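Trichothecene 3-O-acetyltransferase (Fusarium sporotrichioides, PDB 2ZBA) transfers an acetyl group from acetyl-CoA to the 3-hydroxyl of trichothecenes, a step in the biosynthesis of mycotoxins such as T-2 toxin. Local coordinates at residues S280-R285 against S325-I330; L286-A291 against R438-E443. All coordinates share one frame; numbering follows the deposited sequence.

Contacts 1 and 2 are consecutive along the chain on one side, since helix 269-285 runs directly into loop 286-291, and their centres lie 10 Å apart. They illustrate how one helix end and the loop after it can be fixed by different means: contact 1 packs the helix end against 325-330 by van der Waals contact, whereas contact 2 ties the loop to 438-443 by charge. The two are joined by a salt bridge of 2.9 Å from Arg285 NE to Asp441 OD2, by a probable backbone hydrogen bond from Ala328 N to Ala291 O at 2.9 Å, and by packing of Val327 CG1 on Leu286 CD2 at 3.6 Å. Both lie away from the annotated sites, although the Arg285 side chain is about 12 Å from the bound trichothecene.

Contact 1: residues S280-R285 against S325-I330; sequences STSRVR and STVAEI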
ATOM      1  N   SER A 280     -14.262 -15.028  -5.954  1.00 22.61           N
ATOM      2  CA  SER A 280     -13.596 -16.271  -5.551  1.00 22.33           C
ATOM      3  C   SER A 280     -13.549 -16.444  -4.045  1.00 21.94           C
ATOM      4  O   SER A 280     -13.790 -17.533  -3.539  1.00 22.19           O
ATOM      5  CB  SER A 280     -12.191 -16.345  -6.140  1.00 21.85           C
ATOM      6  OG  SER A 280     -12.215 -16.097  -7.537  1.00 21.52           O
ATOM      7  N   THR A 281     -13.226 -15.369  -3.335  1.00 21.93           N
ATOM      8  CA  THR A 281     -13.205 -15.386  -1.872  1.00 21.49           C
ATOM      9  C   THR A 281     -14.617 -15.583  -1.340  1.00 22.72           C
ATOM     10  O   THR A 281     -14.841 -16.390  -0.428  1.00 23.52           O
ATOM     11  CB  THR A 281     -12.597 -14.073  -1.290  1.00 21.64           C
ATOM     12  OG1 THR A 281     -11.184 -14.013  -1.574  1.00 19.12           O
ATOM     13  CG2 THR A 281     -12.803 -14.014   0.177  1.00 19.11           C
ATOM     14  N   SER A 282     -15.574 -14.854  -1.912  1.00 23.63           N
ATOM     15  CA  SER A 282     -16.991 -15.049  -1.579  1.00 24.04           C
ATOM     16  C   SER A 282     -17.383 -16.511  -1.772  1.00 24.70           C
ATOM     17  O   SER A 282     -17.852 -17.160  -0.840  1.00 24.92           O
ATOM     18  CB  SER A 282     -17.882 -14.124  -2.419  1.00 23.70           C
ATOM     19  OG  SER A 282     -17.710 -12.778  -2.019  1.00 21.20           O
ATOM     20  N   ARG A 283     -17.154 -17.022  -2.980  1.00 25.40           N
ATOM     21  CA  ARG A 283     -17.435 -18.422  -3.305  1.00 26.27           C
ATOM     22  C   ARG A 283     -16.986 -19.402  -2.228  1.00 26.45           C
ATOM     23  O   ARG A 283     -17.817 -20.143  -1.702  1.00 25.91           O
ATOM     24  CB  ARG A 283     -16.827 -18.796  -4.654  1.00 26.23           C
ATOM     25  CG  ARG A 283     -17.026 -20.246  -5.035  1.00 27.02           C
ATOM     26  CD  ARG A 283     -16.698 -20.455  -6.490  1.00 29.37           C
ATOM     27  NE  ARG A 283     -15.276 -20.300  -6.781  1.00 28.20           N
ATOM     28  CZ  ARG A 283     -14.757 -19.286  -7.470  1.00 30.55           C
ATOM     29  NH1 ARG A 283     -15.540 -18.305  -7.933  1.00 31.30           N
ATOM     30  NH2 ARG A 283     -13.446 -19.232  -7.674  1.00 29.74           N
ATOM     31  N   VAL A 284     -15.693 -19.381  -1.876  1.00 26.84           N
ATOM     32  CA  VAL A 284     -15.169 -20.323  -0.867  1.00 26.89           C
ATOM     33  C   VAL A 284     -15.773 -20.099   0.517  1.00 26.82           C
ATOM     34  O   VAL A 284     -15.885 -21.042   1.304  1.00 26.79           O
ATOM     35  CB  VAL A 284     -13.607 -20.391  -0.806  1.00 27.32           C
ATOM     36  CG1 VAL A 284     -13.011 -20.709  -2.182  1.00 27.00           C
ATOM     37  CG2 VAL A 284     -13.002 -19.124  -0.217  1.00 27.35           C
ATOM     38  N   ARG A 285     -16.195 -18.863   0.793  1.00 26.89           N
ATOM     39  CA  ARG A 285     -16.813 -18.512   2.091  1.00 26.77           C
ATOM     40  C   ARG A 285     -18.255 -18.992   2.210  1.00 27.11           C
ATOM     41  O   ARG A 285     -18.807 -19.040   3.307  1.00 27.81           O
ATOM     42  CB  ARG A 285     -16.735 -17.001   2.346  1.00 26.41           C
ATOM     43  CG  ARG A 285     -15.408 -16.533   2.877  1.00 24.84           C
ATOM     44  CD  ARG A 285     -15.282 -15.011   2.843  1.00 23.06           C
ATOM     45  NE  ARG A 285     -14.033 -14.600   3.483  1.00 20.88           N
ATOM     46  CZ  ARG A 285     -13.546 -13.362   3.502  1.00 20.97           C
ATOM     47  NH1 ARG A 285     -14.215 -12.357   2.916  1.00 17.60           N
ATOM     48  NH2 ARG A 285     -12.395 -13.128   4.140  1.00 21.53           N
ATOM     49  N   SER A 325     -22.828  -5.935  -0.728  1.00 23.23           N
ATOM     50  CA  SER A 325     -23.628  -6.916  -1.433  1.00 24.08           C
ATOM     51  C   SER A 325     -23.840  -8.075  -0.454  1.00 24.83           C
ATOM     52  O   SER A 325     -23.823  -7.868   0.767  1.00 24.42           O
ATOM     53  CB  SER A 325     -22.881  -7.357  -2.696  1.00 24.04           C
ATOM     54  OG  SER A 325     -23.643  -8.232  -3.506  1.00 24.88           O
ATOM     55  N   THR A 326     -24.050  -9.282  -0.975  1.00 25.67           N
ATOM     56  CA  THR A 326     -24.113 -10.481  -0.136  1.00 26.63           C
ATOM     57  C   THR A 326     -23.188 -11.522  -0.736  1.00 26.81           C
ATOM     58  O   THR A 326     -22.993 -11.545  -1.944  1.00 27.42           O
ATOM     59  CB  THR A 326     -25.551 -11.080  -0.021  1.00 26.58           C
ATOM     60  OG1 THR A 326     -26.036 -11.423  -1.326  1.00 28.47           O
ATOM     61  CG2 THR A 326     -26.520 -10.093   0.652  1.00 26.67           C
ATOM     62  N   VAL A 327     -22.614 -12.368   0.110  1.00 27.39           N
ATOM     63  CA  VAL A 327     -21.697 -13.426  -0.341  1.00 28.37           C
ATOM     64  C   VAL A 327     -22.218 -14.231  -1.558  1.00 28.31           C
ATOM     65  O   VAL A 327     -21.487 -14.429  -2.519  1.00 28.41           O
ATOM     66  CB  VAL A 327     -21.283 -14.382   0.832  1.00 27.97           C
ATOM     67  CG1 VAL A 327     -20.307 -15.421   0.335  1.00 29.16           C
ATOM     68  CG2 VAL A 327     -20.646 -13.594   1.972  1.00 28.30           C
ATOM     69  N   ALA A 328     -23.477 -14.675  -1.515  1.00 29.23           N
ATOM     70  CA  ALA A 328     -24.057 -15.470  -2.611  1.00 29.32           C
ATOM     71  C   ALA A 328     -24.262 -14.651  -3.885  1.00 29.97           C
ATOM     72  O   ALA A 328     -24.063 -15.149  -4.994  1.00 30.03           O
ATOM     73  N   GLU A 329     -24.653 -13.384  -3.731  1.00 30.34           N
ATOM     74  CA  GLU A 329     -24.872 -12.516  -4.887  1.00 30.64           C
ATOM     75  C   GLU A 329     -23.574 -12.295  -5.649  1.00 30.27           C
ATOM     76  O   GLU A 329     -23.542 -12.369  -6.878  1.00 29.96           O
ATOM     77  CB  GLU A 329     -25.421 -11.172  -4.421  1.00 31.38           C
ATOM     78  CG  GLU A 329     -26.378 -10.487  -5.373  1.00 33.97           C
ATOM     79  CD  GLU A 329     -27.359  -9.590  -4.630  1.00 37.46           C
ATOM     80  OE1 GLU A 329     -27.810  -8.594  -5.227  1.00 39.69           O
ATOM     81  OE2 GLU A 329     -27.660  -9.867  -3.443  1.00 38.75           O
ATOM     82  N   ILE A 330     -22.504 -12.009  -4.914  1.00 29.77           N
ATOM     83  CA  ILE A 330     -21.215 -11.715  -5.540  1.00 29.76           C
ATOM     84  C   ILE A 330     -20.610 -12.967  -6.201  1.00 30.06           C
ATOM     85  O   ILE A 330     -20.153 -12.905  -7.332  1.00 29.79           O
ATOM     86  CB  ILE A 330     -20.224 -11.012  -4.551  1.00 29.42           C
ATOM     87  CG1 ILE A 330     -20.711  -9.592  -4.231  1.00 29.05           C
ATOM     88  CG2 ILE A 330     -18.775 -10.997  -5.096  1.00 28.27           C
ATOM     89  CD1 ILE A 330     -20.678  -8.610  -5.405  1.00 26.69           C
TER
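The C-terminal end of helix 269-285 packs on the first turn of helix 327-332, which follows strand 318-326, an outermost strand of the seven-stranded mixed sheet in this BAHD-superfamily enzyme. The backbones come closest at Ser282 and Val327, with CA atoms 5.1 Å apart. The new helix starts with an N-cap: Thr326 OG1 accepts a weak bond from Glu329 N, and the same hydroxyl donates to Glu329 OE2 at 3.1 Å, on the anti side of the carboxylate.

Across the interface the contact is buried and rests on small groups. Val327 places CG1 anti to its backbone N (chi1 -178°), which brings this methyl against the helix backbone, 3.2 Å from Ser282 O. Ser282 CB lies 3.6 Å from Val327 O and, a little farther, against the same CG1 methyl, while Arg285 CB lies at the margin of that methyl and its guanidinium leads away to Ser418 and Ser382. The hydroxyl of Ser282 turns back to bond Trp278 O one helical turn earlier, satisfying a buried polar atom within the helix. That same oxygen meets the CG2 branch of Ile330, one turn on from Val327 in helix 327-332, with Ser282 OG 3.7 Å from Ile330 CG2.

Contact 2: residues L286-A291 against R438-E443; sequences LARLDA and RDEDME
A bidentate, side-on arginine-aspartate salt bridge with a stacked arginine pair joins the loop after helix 269-285 to the first turn of helix 439-446, where Arg438 is the N-cap residue. Arg288 carries the contact. Arg288 NE reaches Asp441 OD1 at 2.9 Å and Arg288 NH2 reaches Asp441 OD2 at 3.1 Å, both nearly straight. The two oxygens lie almost in the guanidinium plane and are met on their syn sides, though the carboxylate itself is turned 24° from that plane. A side chain extended from CG to NE carries the guanidinium of Arg288 across to the helix.

Over one face of this guanidinium lies that of Arg438, planes 5° apart and centres 3.9 Å apart, with Arg438 NE above the centre. The bend at chi3 (59°) of Arg438 helps bring its end flat over its neighbour. Two like charges can stack here probably because carboxylates offset them: Asp441 at the edge of Arg288, and Glu417, which forms a salt bridge with Arg438 NE. Arg288 NH2 also bonds Ser380 O. Glu440, paired with Arg444, packs its carboxylate carbon CD 3.8 Å from Arg288 CD.

Helix 439-446 follows strand 431-438 directly; Asp441 faces the end of helix 269-285, whereas Met442, a selenomethionine, packs on strand 237-244, so the helix is bound to both helix and sheet.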
ATOM      1  N   LEU A 286     -18.859 -19.343   1.081  1.00 27.95           N
ATOM      2  CA  LEU A 286     -20.170 -19.992   1.063  1.00 28.54           C
ATOM      3  C   LEU A 286     -20.170 -21.349   1.754  1.00 29.20           C
ATOM      4  O   LEU A 286     -21.230 -21.861   2.109  1.00 30.02           O
ATOM      5  CB  LEU A 286     -20.679 -20.155  -0.364  1.00 28.44           C
ATOM      6  CG  LEU A 286     -21.198 -18.888  -1.033  1.00 27.92           C
ATOM      7  CD1 LEU A 286     -21.582 -19.200  -2.466  1.00 27.98           C
ATOM      8  CD2 LEU A 286     -22.378 -18.339  -0.226  1.00 29.00           C
ATOM      9  N   ALA A 287     -18.985 -21.928   1.946  1.00 29.53           N
ATOM     10  CA  ALA A 287     -18.856 -23.159   2.720  1.00 29.62           C
ATOM     11  C   ALA A 287     -18.999 -22.930   4.235  1.00 29.84           C
ATOM     12  O   ALA A 287     -19.131 -23.894   4.988  1.00 30.20           O
ATOM     13  CB  ALA A 287     -17.538 -23.860   2.391  0.50 29.49           C
ATOM     14  N   ARG A 288     -18.992 -21.670   4.684  1.00 29.51           N
ATOM     15  CA  ARG A 288     -18.999 -21.372   6.126  1.00 29.16           C
ATOM     16  C   ARG A 288     -19.896 -20.202   6.567  1.00 29.95           C
ATOM     17  O   ARG A 288     -20.062 -19.955   7.758  1.00 30.33           O
ATOM     18  CB  ARG A 288     -17.559 -21.203   6.673  1.00 29.44           C
ATOM     19  CG  ARG A 288     -16.755 -20.003   6.120  1.00 28.63           C
ATOM     20  CD  ARG A 288     -15.571 -19.606   7.044  1.00 27.08           C
ATOM     21  NE  ARG A 288     -14.944 -18.353   6.611  1.00 23.76           N
ATOM     22  CZ  ARG A 288     -15.242 -17.137   7.089  1.00 23.78           C
ATOM     23  NH1 ARG A 288     -16.161 -16.980   8.043  1.00 21.93           N
ATOM     24  NH2 ARG A 288     -14.617 -16.060   6.615  1.00 18.66           N
ATOM     25  N   LEU A 289     -20.476 -19.495   5.605  1.00 30.74           N
ATOM     26  CA  LEU A 289     -21.404 -18.394   5.885  1.00 31.10           C
ATOM     27  C   LEU A 289     -22.686 -18.569   5.066  1.00 31.70           C
ATOM     28  O   LEU A 289     -22.615 -19.052   3.936  1.00 31.22           O
ATOM     29  CB  LEU A 289     -20.766 -17.053   5.504  1.00 30.65           C
ATOM     30  CG  LEU A 289     -19.495 -16.549   6.187  1.00 29.44           C
ATOM     31  CD1 LEU A 289     -18.929 -15.403   5.369  1.00 28.23           C
ATOM     32  CD2 LEU A 289     -19.772 -16.108   7.615  0.50 28.82           C
ATOM     33  N   ASP A 290     -23.831 -18.150   5.627  1.00 32.60           N
ATOM     34  CA  ASP A 290     -25.116 -18.064   4.886  1.00 33.88           C
ATOM     35  C   ASP A 290     -24.938 -17.349   3.551  1.00 33.46           C
ATOM     36  O   ASP A 290     -24.094 -16.462   3.433  1.00 34.30           O
ATOM     37  CB  ASP A 290     -26.190 -17.291   5.679  1.00 34.10           C
ATOM     38  CG  ASP A 290     -26.932 -18.146   6.703  1.00 36.99           C
ATOM     39  OD1 ASP A 290     -27.079 -19.374   6.505  1.00 39.81           O
ATOM     40  OD2 ASP A 290     -27.402 -17.569   7.718  1.00 39.12           O
ATOM     41  N   ALA A 291     -25.745 -17.725   2.560  1.00 33.02           N
ATOM     42  CA  ALA A 291     -25.761 -17.075   1.244  1.00 32.66           C
ATOM     43  C   ALA A 291     -26.039 -15.567   1.339  1.00 32.25           C
ATOM     44  O   ALA A 291     -25.479 -14.776   0.591  1.00 32.31           O
ATOM     45  CB  ALA A 291     -26.789 -17.760   0.328  1.00 32.65           C
ATOM     46  N   ARG A 438      -8.213 -16.456   6.751  1.00 22.72           N
ATOM     47  CA  ARG A 438      -8.234 -17.522   7.751  1.00 23.37           C
ATOM     48  C   ARG A 438      -8.007 -18.888   7.089  1.00 24.11           C
ATOM     49  O   ARG A 438      -8.402 -19.090   5.947  1.00 24.55           O
ATOM     50  CB  ARG A 438      -9.540 -17.494   8.571  1.00 22.49           C
ATOM     51  CG  ARG A 438     -10.773 -18.084   7.873  1.00 21.74           C
ATOM     52  CD  ARG A 438     -11.981 -18.133   8.808  1.00 23.00           C
ATOM     53  NE  ARG A 438     -12.362 -16.813   9.315  1.00 21.83           N
ATOM     54  CZ  ARG A 438     -13.215 -16.605  10.321  1.00 23.99           C
ATOM     55  NH1 ARG A 438     -13.796 -17.630  10.931  1.00 24.17           N
ATOM     56  NH2 ARG A 438     -13.493 -15.369  10.720  1.00 22.22           N
ATOM     57  N   ASP A 439      -7.393 -19.822   7.820  1.00 25.53           N
ATOM     58  CA  ASP A 439      -6.920 -21.106   7.256  1.00 25.90           C
ATOM     59  C   ASP A 439      -7.910 -21.846   6.343  1.00 27.09           C
ATOM     60  O   ASP A 439      -7.524 -22.282   5.255  1.00 27.23           O
ATOM     61  CB  ASP A 439      -6.423 -22.050   8.359  0.50 25.37           C
ATOM     62  CG  ASP A 439      -5.100 -21.603   8.983  0.50 24.15           C
ATOM     63  OD1 ASP A 439      -4.477 -20.627   8.513  0.50 20.02           O
ATOM     64  OD2 ASP A 439      -4.684 -22.243   9.968  0.50 23.20           O
ATOM     65  N   GLU A 440      -9.169 -21.980   6.769  1.00 27.60           N
ATOM     66  CA  GLU A 440     -10.144 -22.748   5.986  1.00 28.82           C
ATOM     67  C   GLU A 440     -10.506 -22.069   4.675  1.00 28.37           C
ATOM     68  O   GLU A 440     -10.739 -22.752   3.678  1.00 28.39           O
ATOM     69  CB  GLU A 440     -11.392 -23.134   6.802  1.00 28.93           C
ATOM     70  CG  GLU A 440     -12.337 -21.992   7.167  1.00 30.05           C
ATOM     71  CD  GLU A 440     -13.321 -22.382   8.271  1.00 30.47           C
ATOM     72  OE1 GLU A 440     -14.196 -23.255   8.033  1.00 32.43           O
ATOM     73  OE2 GLU A 440     -13.233 -21.794   9.371  1.00 32.40           O
ATOM     74  N   ASP A 441     -10.531 -20.733   4.674  1.00 28.00           N
ATOM     75  CA  ASP A 441     -10.727 -19.963   3.442  1.00 28.06           C
ATOM     76  C   ASP A 441      -9.515 -20.120   2.535  1.00 28.22           C
ATOM     77  O   ASP A 441      -9.662 -20.382   1.345  1.00 28.04           O
ATOM     78  CB  ASP A 441     -10.931 -18.472   3.730  1.00 27.53           C
ATOM     79  CG  ASP A 441     -12.312 -18.148   4.288  1.00 27.99           C
ATOM     80  OD1 ASP A 441     -13.102 -19.084   4.532  1.00 25.70           O
ATOM     81  OD2 ASP A 441     -12.588 -16.933   4.496  1.00 27.41           O
HETATM   82  N   MSE A 442      -8.319 -19.949   3.103  1.00 28.27           N
HETATM   83  CA  MSE A 442      -7.078 -20.140   2.347  1.00 29.20           C
HETATM   84  C   MSE A 442      -7.006 -21.512   1.664  1.00 29.02           C
HETATM   85  O   MSE A 442      -6.673 -21.594   0.491  1.00 29.19           O
HETATM   86  CB  MSE A 442      -5.845 -19.917   3.232  1.00 29.22           C
HETATM   87  CG  MSE A 442      -4.527 -19.820   2.449  1.00 29.82           C
HETATM   88 SE   MSE A 442      -4.291 -18.186   1.410  0.80 32.72          SE
HETATM   89  CE  MSE A 442      -3.737 -16.950   2.882  1.00 29.58           C
ATOM     90  N   GLU A 443      -7.321 -22.578   2.400  1.00 29.78           N
ATOM     91  CA  GLU A 443      -7.184 -23.940   1.867  1.00 30.19           C
ATOM     92  C   GLU A 443      -8.260 -24.283   0.837  1.00 29.99           C
ATOM     93  O   GLU A 443      -7.994 -25.011  -0.121  1.00 30.00           O
ATOM     94  CB  GLU A 443      -7.089 -24.997   2.985  1.00 30.30           C
ATOM     95  CG  GLU A 443      -8.211 -25.051   4.021  1.00 30.99           C
ATOM     96  CD  GLU A 443      -7.964 -26.136   5.088  1.00 31.94           C
ATOM     97  OE1 GLU A 443      -7.783 -27.319   4.702  0.60 33.52           O
ATOM     98  OE2 GLU A 443      -7.940 -25.812   6.304  0.60 32.74           O
TER